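Local coordinates for Glyco_hydro_cc domain-containing protein (Trichoderma gamsii, PDB 6UBD) that probably binds beta-1,3-glucan oligosaccharides, as a fungal oligosaccharide-binding member of glycoside hydrolase family GH128, subgroup VII, at residues F211-I224 with A241-P253. Numbering follows the deposited sequence.
Sequences FTPCTDQNQINQWI and AYTDGLGLGSVWP
The indole of W252 meets the helix of 217-224 through the far end of its six-membered ring. W252 CH2 lies 3.7 Å from W223 CZ3, the two ring planes standing nearly perpendicular at 88°, while I220 presents CG2 and I224 its CG1 and CD1 to the neighbouring CZ3 corner of W252. I224 CD1 also reaches the edge of the Y242 ring, 3.9 Å from Y242 CE2. One residue earlier in the loop, V251 straddles the start of the helix: with CG1 anti to the backbone N (chi1 -173°), that methyl packs 3.5 Å from I220 CD1 and beside Q217 OE1, and CG2 faces the T215 carbonyl. P213 lies against the L248 backbone, and F211 touches L248 CD2.

The indole is held by W252 NE1, which donates to T243 O at 2.9 Å, in the ring plane. Y242 OH ties down the backbone of W252 by donating to its O in the carbonyl plane. Y242 OH also sits over one face of the W252 ring, and W252 CZ2 over one face of the phenol. The loop 244-253 is thus tied to the end of strand 237-243, whereas the disulfide C214-C204 fastens the opposing segment to strand 197-206, the parallel neighbour of that strand in the sheet.

No direct hydrogen bond joins the segments. Water 1 instead donates to C214 O and L248 O and accepts from W252 N. The contact is therefore mainly apolar, with three backbone polar groups bridged by one water, and it packs the loop after strand 237-243, the last strand of a barrel consistent with the (beta/alpha)8 fold of GH128, against the preceding helix 217-233.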
ATOM      1  N   PHE A 211      13.612  -1.433 -14.171  1.00 11.14           N
ATOM      2  CA  PHE A 211      12.753  -2.043 -13.111  1.00 10.45           C
ATOM      3  C   PHE A 211      13.155  -3.510 -12.932  1.00 10.65           C
ATOM      4  O   PHE A 211      12.258  -4.406 -13.049  1.00 12.36           O
ATOM      5  CB  PHE A 211      11.243  -1.830 -13.342  1.00 11.05           C
ATOM      6  CG  PHE A 211      10.422  -1.952 -12.069  1.00 11.44           C
ATOM      7  CD1 PHE A 211      10.367  -0.864 -11.211  1.00 13.04           C
ATOM      8  CD2 PHE A 211       9.676  -3.089 -11.754  1.00 12.60           C
ATOM      9  CE1 PHE A 211       9.604  -0.913 -10.057  1.00 15.19           C
ATOM     10  CE2 PHE A 211       8.911  -3.140 -10.601  1.00 12.72           C
ATOM     11  CZ  PHE A 211       8.893  -2.043  -9.771  1.00 13.09           C
ATOM     12  N   THR A 212      14.427  -3.793 -12.621  1.00 10.53           N
ATOM     13  CA  THR A 212      14.906  -5.193 -12.488  1.00 11.39           C
ATOM     14  C   THR A 212      14.758  -5.585 -11.020  1.00 10.65           C
ATOM     15  O   THR A 212      15.476  -5.071 -10.158  1.00 10.41           O
ATOM     16  CB  THR A 212      16.341  -5.422 -12.987  1.00 11.90           C
ATOM     17  OG1 THR A 212      16.437  -5.068 -14.356  1.00 14.59           O
ATOM     18  CG2 THR A 212      16.801  -6.857 -12.841  1.00 13.11           C
ATOM     19  N   PRO A 213      13.867  -6.560 -10.695  1.00 10.60           N
ATOM     20  CA  PRO A 213      13.733  -7.018  -9.324  1.00  9.66           C
ATOM     21  C   PRO A 213      15.045  -7.588  -8.782  1.00  9.95           C
ATOM     22  O   PRO A 213      15.787  -8.220  -9.523  1.00 10.46           O
ATOM     23  CB  PRO A 213      12.686  -8.151  -9.373  1.00 11.99           C
ATOM     24  CG  PRO A 213      11.910  -7.884 -10.639  1.00 14.00           C
ATOM     25  CD  PRO A 213      12.942  -7.297 -11.587  1.00 12.74           C
ATOM     26  N   CYS A 214      15.320  -7.374  -7.500  1.00 11.11           N
ATOM     27  CA  CYS A 214      16.464  -8.071  -6.819  1.00 10.70           C
ATOM     28  C   CYS A 214      16.268  -9.589  -6.930  1.00  9.97           C
ATOM     29  O   CYS A 214      15.117 -10.062  -6.834  1.00  9.49           O
ATOM     30  CB  CYS A 214      16.575  -7.646  -5.335  1.00 12.43           C
ATOM     31  SG  CYS A 214      16.685  -5.833  -5.116  1.00 12.31           S
ATOM     32  N   THR A 215      17.368 -10.322  -7.102  1.00 10.18           N
ATOM     33  CA  THR A 215      17.333 -11.805  -7.227  1.00 10.40           C
ATOM     34  C   THR A 215      18.381 -12.510  -6.339  1.00 10.90           C
ATOM     35  O   THR A 215      18.407 -13.748  -6.337  1.00 12.47           O
ATOM     36  CB  THR A 215      17.574 -12.221  -8.691  1.00 10.78           C
ATOM     37  OG1 THR A 215      18.835 -11.639  -9.123  1.00 12.58           O
ATOM     38  CG2 THR A 215      16.444 -11.859  -9.629  1.00 11.35           C
ATOM     39  N   ASP A 216      19.128 -11.768  -5.538  1.00  9.24           N
ATOM     40  CA  ASP A 216      20.117 -12.345  -4.619  0.60  9.30           C
ATOM     41  C   ASP A 216      19.468 -12.546  -3.252  1.00  8.36           C
ATOM     42  O   ASP A 216      19.148 -11.564  -2.582  1.00  9.37           O
ATOM     43  CB  ASP A 216      21.364 -11.468  -4.597  0.60 10.22           C
ATOM     44  CG  ASP A 216      22.498 -12.027  -3.766  0.60 10.67           C
ATOM     45  OD1 ASP A 216      22.459 -11.917  -2.521  0.60 10.65           O
ATOM     46  OD2 ASP A 216      23.457 -12.484  -4.405  0.60 15.85           O
ATOM     47  N   GLN A 217      19.287 -13.824  -2.860  1.00  8.57           N
ATOM     48  CA  GLN A 217      18.574 -14.111  -1.612  1.00  8.61           C
ATOM     49  C   GLN A 217      19.244 -13.457  -0.403  1.00  9.24           C
ATOM     50  O   GLN A 217      18.540 -12.952   0.512  1.00  9.50           O
ATOM     51  CB  GLN A 217      18.356 -15.592  -1.394  1.00  8.58           C
ATOM     52  CG  GLN A 217      17.373 -15.901  -0.264  1.00  8.87           C
ATOM     53  CD  GLN A 217      15.935 -15.543  -0.607  1.00  7.91           C
ATOM     54  OE1 GLN A 217      15.350 -16.220  -1.488  1.00  9.37           O
ATOM     55  NE2 GLN A 217      15.379 -14.535   0.099  1.00  9.06           N
ATOM     56  N   ASN A 218      20.584 -13.543  -0.336  1.00 10.77           N
ATOM     57  CA  ASN A 218      21.263 -12.923   0.823  1.00 10.62           C
ATOM     58  C   ASN A 218      20.975 -11.423   0.925  1.00 10.04           C
ATOM     59  O   ASN A 218      20.742 -10.934   2.018  1.00  9.59           O
ATOM     60  CB  ASN A 218      22.766 -13.273   0.696  1.00 10.30           C
ATOM     61  CG  ASN A 218      23.626 -12.734   1.846  1.00  8.59           C
ATOM     62  OD1 ASN A 218      23.591 -13.328   2.933  1.00  9.32           O
ATOM     63  ND2 ASN A 218      24.385 -11.651   1.652  1.00  9.48           N
ATOM     64  N   GLN A 219      21.171 -10.742  -0.199  1.00 10.36           N
ATOM     65  CA  GLN A 219      20.881  -9.269  -0.236  1.00 10.81           C
ATOM     66  C   GLN A 219      19.408  -8.979   0.147  1.00 10.15           C
ATOM     67  O   GLN A 219      19.182  -7.995   0.908  1.00  8.97           O
ATOM     68  CB  GLN A 219      21.213  -8.709  -1.620  1.00 10.61           C
ATOM     69  CG  GLN A 219      20.918  -7.181  -1.766  1.00 13.73           C
ATOM     70  CD  GLN A 219      20.307  -6.804  -3.110  1.00 21.87           C
ATOM     71  OE1 GLN A 219      19.904  -7.671  -3.896  1.00 25.42           O
ATOM     72  NE2 GLN A 219      20.141  -5.501  -3.384  1.00 27.18           N
ATOM     73  N   ILE A 220      18.486  -9.780  -0.407  1.00 10.86           N
ATOM     74  CA  ILE A 220      17.028  -9.552  -0.140  1.00 12.99           C
ATOM     75  C   ILE A 220      16.752  -9.720   1.346  1.00 10.30           C
ATOM     76  O   ILE A 220      16.044  -8.926   1.998  1.00  8.86           O
ATOM     77  CB  ILE A 220      16.172 -10.480  -1.028  1.00 11.90           C
ATOM     78  CG1 ILE A 220      16.164  -9.997  -2.484  1.00 10.12           C
ATOM     79  CG2 ILE A 220      14.753 -10.572  -0.469  1.00 11.05           C
ATOM     80  CD1 ILE A 220      15.714 -11.046  -3.436  1.00 10.97           C
ATOM     81  N   ASN A 221      17.336 -10.795   1.956  1.00 10.49           N
ATOM     82  CA  ASN A 221      17.094 -11.036   3.402  1.00 10.13           C
ATOM     83  C   ASN A 221      17.589  -9.845   4.250  1.00  8.93           C
ATOM     84  O   ASN A 221      16.908  -9.437   5.210  1.00  8.81           O
ATOM     85  CB  ASN A 221      17.775 -12.341   3.862  1.00  9.89           C
ATOM     86  CG  ASN A 221      17.157 -13.618   3.288  1.00  9.82           C
ATOM     87  OD1 ASN A 221      16.068 -13.568   2.693  1.00  9.12           O
ATOM     88  ND2 ASN A 221      17.877 -14.747   3.489  1.00 10.56           N
ATOM     89  N   GLN A 222      18.757  -9.282   3.934  1.00 10.21           N
ATOM     90  CA  GLN A 222      19.291  -8.131   4.667  1.00  9.94           C
ATOM     91  C   GLN A 222      18.410  -6.878   4.401  1.00  9.91           C
ATOM     92  O   GLN A 222      18.217  -6.093   5.342  1.00  9.98           O
ATOM     93  CB  GLN A 222      20.739  -7.879   4.233  1.00 14.11           C
ATOM     94  CG  GLN A 222      21.413  -6.858   5.123  1.00 15.80           C
ATOM     95  CD  GLN A 222      21.638  -7.343   6.546  1.00 15.36           C
ATOM     96  OE1 GLN A 222      22.255  -8.403   6.797  1.00 20.29           O
ATOM     97  NE2 GLN A 222      21.085  -6.627   7.513  1.00 18.92           N
ATOM     98  N   TRP A 223      18.043  -6.688   3.142  1.00  9.59           N
ATOM     99  CA  TRP A 223      17.151  -5.521   2.772  1.00  9.82           C
ATOM    100  C   TRP A 223      15.815  -5.531   3.558  1.00  9.90           C
ATOM    101  O   TRP A 223      15.385  -4.479   4.104  1.00  8.16           O
ATOM    102  CB  TRP A 223      16.976  -5.578   1.254  1.00 10.41           C
ATOM    103  CG  TRP A 223      16.288  -4.362   0.665  1.00 10.24           C
ATOM    104  CD1 TRP A 223      16.915  -3.330   0.010  1.00 10.11           C
ATOM    105  CD2 TRP A 223      14.866  -4.130   0.548  1.00  8.90           C
ATOM    106  NE1 TRP A 223      15.970  -2.434  -0.476  1.00 10.60           N
ATOM    107  CE2 TRP A 223      14.729  -2.935  -0.189  1.00  9.41           C
ATOM    108  CE3 TRP A 223      13.724  -4.846   0.915  1.00  9.76           C
ATOM    109  CZ2 TRP A 223      13.467  -2.407  -0.522  1.00 10.86           C
ATOM    110  CZ3 TRP A 223      12.479  -4.301   0.620  1.00 11.93           C
ATOM    111  CH2 TRP A 223      12.356  -3.102  -0.088  1.00 11.64           C
ATOM    112  N   ILE A 224      15.205  -6.707   3.661  1.00 10.30           N
ATOM    113  CA  ILE A 224      13.958  -6.876   4.440  1.00  9.83           C
ATOM    114  C   ILE A 224      14.207  -6.520   5.913  1.00  9.99           C
ATOM    115  O   ILE A 224      13.394  -5.813   6.557  1.00  9.11           O
ATOM    116  CB  ILE A 224      13.317  -8.250   4.218  1.00  8.92           C
ATOM    117  CG1 ILE A 224      12.878  -8.434   2.753  1.00  8.71           C
ATOM    118  CG2 ILE A 224      12.207  -8.435   5.226  1.00  9.16           C
ATOM    119  CD1 ILE A 224      12.555  -9.868   2.368  1.00  8.27           C
ATOM    120  N   ALA A 241       3.506  -2.455   4.238  1.00  9.99           N
ATOM    121  CA  ALA A 241       2.930  -3.700   3.709  1.00  8.85           C
ATOM    122  C   ALA A 241       3.809  -4.312   2.598  1.00  8.27           C
ATOM    123  O   ALA A 241       4.053  -3.722   1.547  1.00  9.19           O
ATOM    124  CB  ALA A 241       1.529  -3.472   3.191  1.00  8.58           C
ATOM    125  N   TYR A 242       4.293  -5.553   2.850  1.00  7.95           N
ATOM    126  CA  TYR A 242       5.051  -6.391   1.871  1.00  7.56           C
ATOM    127  C   TYR A 242       4.102  -6.823   0.729  1.00  7.57           C
ATOM    128  O   TYR A 242       3.084  -7.414   1.075  1.00  8.45           O
ATOM    129  CB  TYR A 242       5.616  -7.598   2.658  1.00  8.43           C
ATOM    130  CG  TYR A 242       6.579  -8.534   1.954  1.00  8.69           C
ATOM    131  CD1 TYR A 242       6.218  -9.200   0.794  1.00  9.10           C
ATOM    132  CD2 TYR A 242       7.854  -8.766   2.477  1.00  8.17           C
ATOM    133  CE1 TYR A 242       7.105 -10.066   0.161  1.00  9.01           C
ATOM    134  CE2 TYR A 242       8.731  -9.666   1.894  1.00 10.60           C
ATOM    135  CZ  TYR A 242       8.358 -10.336   0.748  1.00 11.09           C
ATOM    136  OH  TYR A 242       9.303 -11.198   0.177  1.00 12.33           O
ATOM    137  N   THR A 243       4.449  -6.561  -0.530  1.00  7.34           N
ATOM    138  CA  THR A 243       3.590  -6.938  -1.674  1.00  6.80           C
ATOM    139  C   THR A 243       3.918  -8.331  -2.211  1.00  7.51           C
ATOM    140  O   THR A 243       5.114  -8.702  -2.334  1.00  8.91           O
ATOM    141  CB  THR A 243       3.647  -5.861  -2.756  1.00  7.96           C
ATOM    142  OG1 THR A 243       2.649  -6.271  -3.725  1.00  9.66           O
ATOM    143  CG2 THR A 243       4.975  -5.671  -3.442  1.00  8.23           C
ATOM    144  N   ASP A 244       2.924  -9.055  -2.667  1.00  8.16           N
ATOM    145  CA  ASP A 244       3.083 -10.307  -3.409  1.00  8.69           C
ATOM    146  C   ASP A 244       2.658 -10.143  -4.882  1.00  8.83           C
ATOM    147  O   ASP A 244       2.402 -11.150  -5.564  1.00  8.89           O
ATOM    148  CB  ASP A 244       2.364 -11.442  -2.722  1.00  8.78           C
ATOM    149  CG  ASP A 244       0.849 -11.336  -2.672  1.00  9.84           C
ATOM    150  OD1 ASP A 244       0.274 -10.441  -3.300  1.00 11.61           O
ATOM    151  OD2 ASP A 244       0.264 -12.176  -1.971  1.00 14.08           O
ATOM    152  N   GLY A 245       2.495  -8.902  -5.384  1.00  8.69           N
ATOM    153  CA  GLY A 245       2.090  -8.694  -6.779  1.00  9.25           C
ATOM    154  C   GLY A 245       3.063  -9.301  -7.773  1.00 11.98           C
ATOM    155  O   GLY A 245       4.246  -9.544  -7.500  1.00 10.92           O
ATOM    156  N   LEU A 246       2.589  -9.549  -8.982  1.00 14.77           N
ATOM    157  CA  LEU A 246       3.401 -10.194 -10.012  1.00 17.01           C
ATOM    158  C   LEU A 246       4.323  -9.152 -10.649  1.00 12.60           C
ATOM    159  O   LEU A 246       4.266  -7.921 -10.371  1.00 15.06           O
ATOM    160  CB  LEU A 246       2.485 -10.895 -11.016  1.00 19.46           C
ATOM    161  CG  LEU A 246       1.618 -12.026 -10.466  1.00 23.80           C
ATOM    162  CD1 LEU A 246       0.872 -12.728 -11.598  1.00 25.98           C
ATOM    163  CD2 LEU A 246       2.437 -13.039  -9.662  1.00 30.71           C
ATOM    164  N   GLY A 247       5.278  -9.644 -11.417  1.00 13.01           N
ATOM    165  CA  GLY A 247       6.278  -8.792 -12.053  1.00 13.81           C
ATOM    166  C   GLY A 247       7.474  -8.507 -11.182  1.00 11.98           C
ATOM    167  O   GLY A 247       8.247  -7.595 -11.526  1.00 15.74           O
ATOM    168  N   LEU A 248       7.609  -9.188 -10.047  1.00 10.03           N
ATOM    169  CA  LEU A 248       8.741  -8.923  -9.096  1.00  9.36           C
ATOM    170  C   LEU A 248       9.740 -10.093  -9.068  1.00  8.92           C
ATOM    171  O   LEU A 248      10.546 -10.228  -8.117  1.00  9.82           O
ATOM    172  CB  LEU A 248       8.214  -8.581  -7.686  1.00  9.32           C
ATOM    173  CG  LEU A 248       7.432  -7.274  -7.643  1.00  9.66           C
ATOM    174  CD1 LEU A 248       6.704  -7.151  -6.323  1.00  9.76           C
ATOM    175  CD2 LEU A 248       8.323  -6.063  -7.860  1.00 12.45           C
ATOM    176  N   GLY A 249       9.766 -10.922 -10.120  1.00 10.01           N
ATOM    177  CA  GLY A 249      10.744 -12.011 -10.225  1.00 10.12           C
ATOM    178  C   GLY A 249      10.385 -13.231  -9.372  1.00  9.66           C
ATOM    179  O   GLY A 249       9.255 -13.285  -8.816  1.00 10.96           O
ATOM    180  N   SER A 250      11.284 -14.206  -9.359  1.00 10.31           N
ATOM    181  CA  SER A 250      11.004 -15.511  -8.728  1.00 10.53           C
ATOM    182  C   SER A 250      11.462 -15.571  -7.256  1.00  9.27           C
ATOM    183  O   SER A 250      11.063 -16.516  -6.550  1.00 10.67           O
ATOM    184  CB  SER A 250      11.623 -16.621  -9.524  1.00 13.30           C
ATOM    185  OG  SER A 250      13.033 -16.587  -9.391  1.00 14.12           O
ATOM    186  N   VAL A 251      12.277 -14.602  -6.803  1.00  8.57           N
ATOM    187  CA  VAL A 251      12.901 -14.659  -5.457  1.00  9.22           C
ATOM    188  C   VAL A 251      12.087 -13.835  -4.422  1.00  8.92           C
ATOM    189  O   VAL A 251      11.888 -14.353  -3.284  1.00  9.22           O
ATOM    190  CB  VAL A 251      14.376 -14.218  -5.555  1.00  9.72           C
ATOM    191  CG1 VAL A 251      15.070 -14.439  -4.223  1.00  9.95           C
ATOM    192  CG2 VAL A 251      15.108 -15.003  -6.655  1.00 10.92           C
ATOM    193  N   TRP A 252      11.586 -12.668  -4.799  1.00  8.26           N
ATOM    194  CA  TRP A 252      10.756 -11.836  -3.895  1.00  9.33           C
ATOM    195  C   TRP A 252       9.472 -12.530  -3.434  1.00  8.82           C
ATOM    196  O   TRP A 252       9.048 -12.298  -2.278  1.00  8.46           O
ATOM    197  CB  TRP A 252      10.464 -10.478  -4.608  1.00  7.55           C
ATOM    198  CG  TRP A 252       9.702  -9.554  -3.718  1.00  8.28           C
ATOM    199  CD1 TRP A 252       8.341  -9.340  -3.719  1.00  7.33           C
ATOM    200  CD2 TRP A 252      10.198  -8.836  -2.580  1.00  8.18           C
ATOM    201  NE1 TRP A 252       7.999  -8.572  -2.653  1.00  7.55           N
ATOM    202  CE2 TRP A 252       9.096  -8.272  -1.898  1.00  8.14           C
ATOM    203  CE3 TRP A 252      11.474  -8.666  -2.026  1.00  9.45           C
ATOM    204  CZ2 TRP A 252       9.254  -7.514  -0.743  1.00  7.81           C
ATOM    205  CZ3 TRP A 252      11.640  -7.939  -0.880  1.00  9.35           C
ATOM    206  CH2 TRP A 252      10.529  -7.368  -0.218  1.00  7.82           C
ATOM    207  N   PRO A 253       8.783 -13.351  -4.252  1.00  8.22           N
ATOM    208  CA  PRO A 253       7.486 -13.891  -3.790  1.00  8.78           C
ATOM    209  C   PRO A 253       7.586 -14.537  -2.409  1.00  8.58           C
ATOM    210  O   PRO A 253       8.518 -15.322  -2.168  1.00  8.56           O
ATOM    211  CB  PRO A 253       7.091 -14.940  -4.850  1.00  9.59           C
ATOM    212  CG  PRO A 253       7.671 -14.353  -6.075  1.00  8.89           C
ATOM    213  CD  PRO A 253       9.012 -13.735  -5.667  1.00  9.17           C
TER
HETATM  214  O   HOH W   1      12.725 -11.703  -7.308  1.00  9.77           O
HETATM  215  O   HOH W   2      12.587 -16.776  -1.523  1.00 12.00           O